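Local coordinates for putative hexose oxidase (Nonomuraea sp. ATCC 39727, PDB 5AWV), which carries covalently bound FAD and probably oxidises a sugar of glycopeptide antibiotics such as teicoplanin, at residues S66-Q69 / V70-A73; A265-S268 / R269-N273. One frame throughout, in Å; residues are numbered along the deposited sequence.

Interaction 1 of 2, residues S66-Q69 / V70-A73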
loop_
_atom_site.group_PDB
_atom_site.type_symbol
_atom_site.label_atom_id
_atom_site.label_comp_id
_atom_site.label_asym_id
_atom_site.label_seq_id
_atom_site.Cartn_x
_atom_site.Cartn_y
_atom_site.Cartn_z
ATOM N N SER A 66 -1.795 -10.461 18.517
ATOM C CA SER A 66 -1.328 -9.427 19.417
ATOM C C SER A 66 0.132 -9.101 19.251
ATOM O O SER A 66 0.830 -9.873 18.708
ATOM C CB SER A 66 -1.532 -9.847 20.893
ATOM O OG SER A 66 -0.552 -10.828 21.279
ATOM N N THR A 67 0.551 -7.972 19.812
ATOM C CA THR A 67 1.976 -7.524 19.749
ATOM C C THR A 67 2.855 -8.581 20.414
ATOM O O THR A 67 3.907 -8.973 19.865
ATOM C CB THR A 67 2.128 -6.160 20.387
ATOM O OG1 THR A 67 1.355 -5.250 19.634
ATOM C CG2 THR A 67 3.571 -5.701 20.428
ATOM N N GLN A 68 2.404 -9.121 21.562
ATOM C CA GLN A 68 3.199 -10.174 22.240
ATOM C C GLN A 68 3.357 -11.403 21.389
ATOM O O GLN A 68 4.391 -12.027 21.339
ATOM C CB GLN A 68 2.613 -10.566 23.623
ATOM C CG GLN A 68 3.434 -11.654 24.364
ATOM C CD GLN A 68 4.861 -11.156 24.672
ATOM O OE1 GLN A 68 5.874 -11.823 24.342
ATOM N NE2 GLN A 68 4.946 -9.936 25.202
ATOM N N GLN A 69 2.294 -11.847 20.764
ATOM C CA GLN A 69 2.413 -12.925 19.870
ATOM C C GLN A 69 3.352 -12.669 18.703
ATOM O O GLN A 69 4.055 -13.601 18.243
ATOM C CB GLN A 69 1.051 -13.264 19.277
ATOM C CG GLN A 69 0.134 -14.024 20.240
ATOM C CD GLN A 69 -1.275 -14.179 19.636
ATOM O OE1 GLN A 69 -1.419 -14.552 18.496
ATOM N NE2 GLN A 69 -2.269 -13.872 20.391
ATOM N N VAL A 70 3.350 -11.438 18.168
ATOM C CA VAL A 70 4.351 -11.116 17.121
ATOM C C VAL A 70 5.766 -11.288 17.688
ATOM O O VAL A 70 6.645 -11.904 17.039
ATOM C CB VAL A 70 4.182 -9.652 16.576
ATOM C CG1 VAL A 70 5.269 -9.281 15.580
ATOM C CG2 VAL A 70 2.820 -9.487 15.926
ATOM N N ALA A 71 6.013 -10.648 18.820
ATOM C CA ALA A 71 7.346 -10.755 19.464
ATOM C C ALA A 71 7.773 -12.208 19.646
ATOM O O ALA A 71 8.903 -12.579 19.255
ATOM C CB ALA A 71 7.372 -10.047 20.747
ATOM N N ASP A 72 6.871 -13.066 20.111
ATOM C CA ASP A 72 7.194 -14.539 20.204
ATOM C C ASP A 72 7.468 -15.196 18.862
ATOM O O ASP A 72 8.358 -16.084 18.712
ATOM C CB ASP A 72 6.118 -15.371 20.950
ATOM C CG ASP A 72 5.764 -14.799 22.338
ATOM O OD1 ASP A 72 6.677 -14.237 23.002
ATOM O OD2 ASP A 72 4.569 -14.905 22.765
ATOM N N ALA A 73 6.682 -14.816 17.853
ATOM C CA ALA A 73 6.835 -15.409 16.529
ATOM C C ALA A 73 8.166 -14.956 15.904
ATOM O O ALA A 73 8.858 -15.769 15.371
ATOM C CB ALA A 73 5.659 -15.052 15.630
#

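Interaction 2 of 2, residues A265-S268 / R269-N273. With T55 (8-methylnonanoic acid), chain B.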
loop_
_atom_site.group_PDB
_atom_site.type_symbol
_atom_site.label_atom_id
_atom_site.label_comp_id
_atom_site.label_asym_id
_atom_site.label_seq_id
_atom_site.Cartn_x
_atom_site.Cartn_y
_atom_site.Cartn_z
ATOM N N ALA A 265 1.617 12.305 -34.189
ATOM C CA ALA A 265 1.501 13.684 -33.790
ATOM C C ALA A 265 0.478 14.066 -32.704
ATOM O O ALA A 265 0.769 14.889 -31.806
ATOM C CB ALA A 265 1.324 14.621 -35.034
ATOM N N ALA A 266 -0.707 13.519 -32.823
ATOM C CA ALA A 266 -1.753 13.730 -31.882
ATOM C C ALA A 266 -1.370 13.117 -30.492
ATOM O O ALA A 266 -1.673 13.697 -29.483
ATOM C CB ALA A 266 -3.033 13.083 -32.366
ATOM N N PHE A 267 -0.785 11.946 -30.520
ATOM C CA PHE A 267 -0.281 11.288 -29.316
ATOM C C PHE A 267 0.725 12.154 -28.615
ATOM O O PHE A 267 0.614 12.377 -27.421
ATOM C CB PHE A 267 0.336 9.947 -29.635
ATOM C CG PHE A 267 0.757 9.175 -28.407
ATOM C CD1 PHE A 267 -0.143 8.364 -27.749
ATOM C CD2 PHE A 267 2.047 9.287 -27.918
ATOM C CE1 PHE A 267 0.244 7.650 -26.602
ATOM C CE2 PHE A 267 2.434 8.576 -26.802
ATOM C CZ PHE A 267 1.532 7.739 -26.146
ATOM N N SER A 268 1.746 12.587 -29.329
ATOM C CA SER A 268 2.669 13.544 -28.789
ATOM C C SER A 268 2.058 14.842 -28.251
ATOM O O SER A 268 2.399 15.269 -27.128
ATOM C CB SER A 268 3.812 13.827 -29.760
ATOM O OG SER A 268 4.814 14.566 -29.042
ATOM N N ARG A 269 1.155 15.460 -29.000
ATOM C CA ARG A 269 0.449 16.615 -28.487
ATOM C C ARG A 269 -0.278 16.360 -27.134
ATOM O O ARG A 269 -0.223 17.182 -26.208
ATOM C CB ARG A 269 -0.534 17.138 -29.542
ATOM C CG ARG A 269 -1.241 18.396 -29.145
ATOM C CD ARG A 269 -0.278 19.569 -29.035
ATOM N NE ARG A 269 -1.003 20.726 -28.551
ATOM C CZ ARG A 269 -1.837 21.447 -29.297
ATOM N NH1 ARG A 269 -2.104 21.142 -30.584
ATOM N NH2 ARG A 269 -2.430 22.498 -28.760
ATOM N N LEU A 270 -0.967 15.271 -27.037
ATOM C CA LEU A 270 -1.659 14.863 -25.814
ATOM C C LEU A 270 -0.700 14.796 -24.567
ATOM O O LEU A 270 -0.981 15.368 -23.533
ATOM C CB LEU A 270 -2.331 13.489 -26.014
ATOM C CG LEU A 270 -2.984 12.837 -24.775
ATOM C CD1 LEU A 270 -4.104 13.672 -24.219
ATOM C CD2 LEU A 270 -3.550 11.511 -25.130
ATOM N N LEU A 271 0.362 14.036 -24.700
ATOM C CA LEU A 271 1.347 13.895 -23.598
ATOM C C LEU A 271 2.029 15.190 -23.264
ATOM O O LEU A 271 2.210 15.447 -22.066
ATOM C CB LEU A 271 2.333 12.767 -23.839
ATOM C CG LEU A 271 1.817 11.404 -23.434
ATOM C CD1 LEU A 271 0.653 10.920 -24.293
ATOM C CD2 LEU A 271 2.986 10.446 -23.459
ATOM N N ARG A 272 2.261 16.099 -24.260
ATOM C CA ARG A 272 2.779 17.407 -23.948
ATOM C C ARG A 272 1.784 18.256 -23.224
ATOM O O ARG A 272 2.130 18.917 -22.265
ATOM C CB ARG A 272 3.359 18.188 -25.151
ATOM C CG ARG A 272 4.479 17.424 -25.845
ATOM C CD ARG A 272 4.983 18.172 -27.039
ATOM N NE ARG A 272 5.834 17.279 -27.864
ATOM C CZ ARG A 272 6.770 17.712 -28.701
ATOM N NH1 ARG A 272 7.035 19.055 -28.814
ATOM N NH2 ARG A 272 7.465 16.796 -29.427
ATOM N N ASN A 273 0.565 18.300 -23.722
ATOM C CA ASN A 273 -0.525 19.050 -23.083
ATOM C C ASN A 273 -0.652 18.683 -21.561
ATOM O O ASN A 273 -0.746 19.529 -20.699
ATOM C CB ASN A 273 -1.863 18.674 -23.726
ATOM C CG ASN A 273 -2.137 19.337 -25.071
ATOM O OD1 ASN A 273 -3.109 18.992 -25.732
ATOM N ND2 ASN A 273 -1.285 20.206 -25.491
HETATM C CAD T55 B . 3.695 15.078 -33.276
HETATM C CAE T55 B . 4.713 15.923 -33.926
HETATM C CAG T55 B . 4.347 17.275 -33.328
HETATM C CAH T55 B . 3.002 17.914 -33.800
HETATM C CAI T55 B . 2.712 19.300 -33.265
HETATM C CAJ T55 B . 1.375 19.967 -33.618
HETATM C CAK T55 B . 1.390 21.348 -32.987
HETATM C CAL T55 B . 0.314 22.395 -33.245
HETATM C CAF T55 B . 5.987 15.081 -33.648
HETATM C C T55 B . 0.741 23.742 -32.645
HETATM O O T55 B . 1.893 23.990 -32.378
HETATM O O HOH W 1 7.531 13.557 -29.088
#

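Interaction 1 of 2, residues S66-Q69 / V70-A73
Val70 N closes the first backbone turn of helix 67-80 on Ser66 O (3.0 Å), just after the N-cap, where Ser66 OG accepts from Gln69 N at 3.1 Å. The helix is the connection of a beta-alpha-beta crossover between the parallel strands 60-63 and 84-87 of the FAD-binding domain. With CG1 of Val70 anti to its backbone N (chi1 176°), CG2 falls beside that nitrogen and comes 3.4 Å from Ser66 O; the side chain also packs on Val64, Val185 and Val223, burying this side of the turn. Next, Ala71 N donates to Thr67 O at 2.9 Å, almost straight at hydrogen (174°), while its methyl meets Val185. Thr67 turns its hydroxyl elsewhere, to Glu183. One residue on, the exposed face begins: Asp72 N bonds to Gln68 O (3.0 Å), and the Asp72 carboxylate lies obliquely across the Gln68 side chain, which bends at chi2, amide and carboxylate planes 42° apart. Last, Ala73 N donates to Gln69 O. The extended Gln69 side chain reaches toward the N-terminal side, where OE1 accepts from Gly65 N and NE2 donates to Ala30 O; the Ala73 methyl also lies against Gln69 O, CB 3.4 Å from the oxygen.

Interaction 2 of 2, residues A265-S268 / R269-N273
Leu271 CD1 rides over one face of the Phe267 ring, 3.9 Å from its centroid and 16° off the normal, a CH-pi contact between residues one turn apart. CG of Phe267 stands anti to its backbone N (chi1 -175°), which brings the far end of the ring to Leu271, with CZ 3.8 Å from CD1; the second methyl, CD2, touches near the CE2 rim. This hydrophobic face is closely packed: Ile297 and Ile380 complete it round Leu271, and the ring of Tyr384 meets Phe267. Here helix 264-280 lies against the seven-stranded antiparallel sheet, through strands 291-298 and 309-316, with helix 377-387 alongside. Regular i to i+4 backbone bonds, such as Arg272 N to Ser268 O at 3.0 Å, run through the turn.

The other side is polar and less closely packed, with a water and bound ligand in place of hydrocarbon. Arg272 NE reaches back to Ser268 OG (3.1 Å), but the bond is bent to 138° at hydrogen and leaves the guanidinium plane at a tilt. A water bridges the same pair, 2.9 Å from Ser268 OG and accepting from Arg272 NH2 at 3.3 Å. The stronger holds on this guanidinium are a salt bridge from NE to Asp377 and hydrogen bonds from NH1 and NH2 to backbone atoms of two bound peptides. The branched end of the 8-methylnonanoyl chain is doubtfully placed beside Ala265; farther along it, Arg269, salt-bridged to Asp335, brings NH1 to 3.8 Å from the CAL carbon, which lies oblique to the guanidinium.

Interactions 1 and 2 are both short runs of helix, but on different elements, helices 67-80 and 264-280, with centres about 54 Å apart on opposite sides of the chain's centre. Each packs one apolar face on a sheet. Interaction 1 is only partly buried, its outer face polar side chains, and its chemistry is that of a helix start, with a serine cap and the side chain of Val70 about 8 Å from a bound FAD. Interaction 2 is buried and lies in the first half of its helix; its apolar side is an aromatic ring and leucines rather than valine and alanines, and its polar face, built on arginines, serine and water, meets the bound glycopeptide. Nothing joins the two directly.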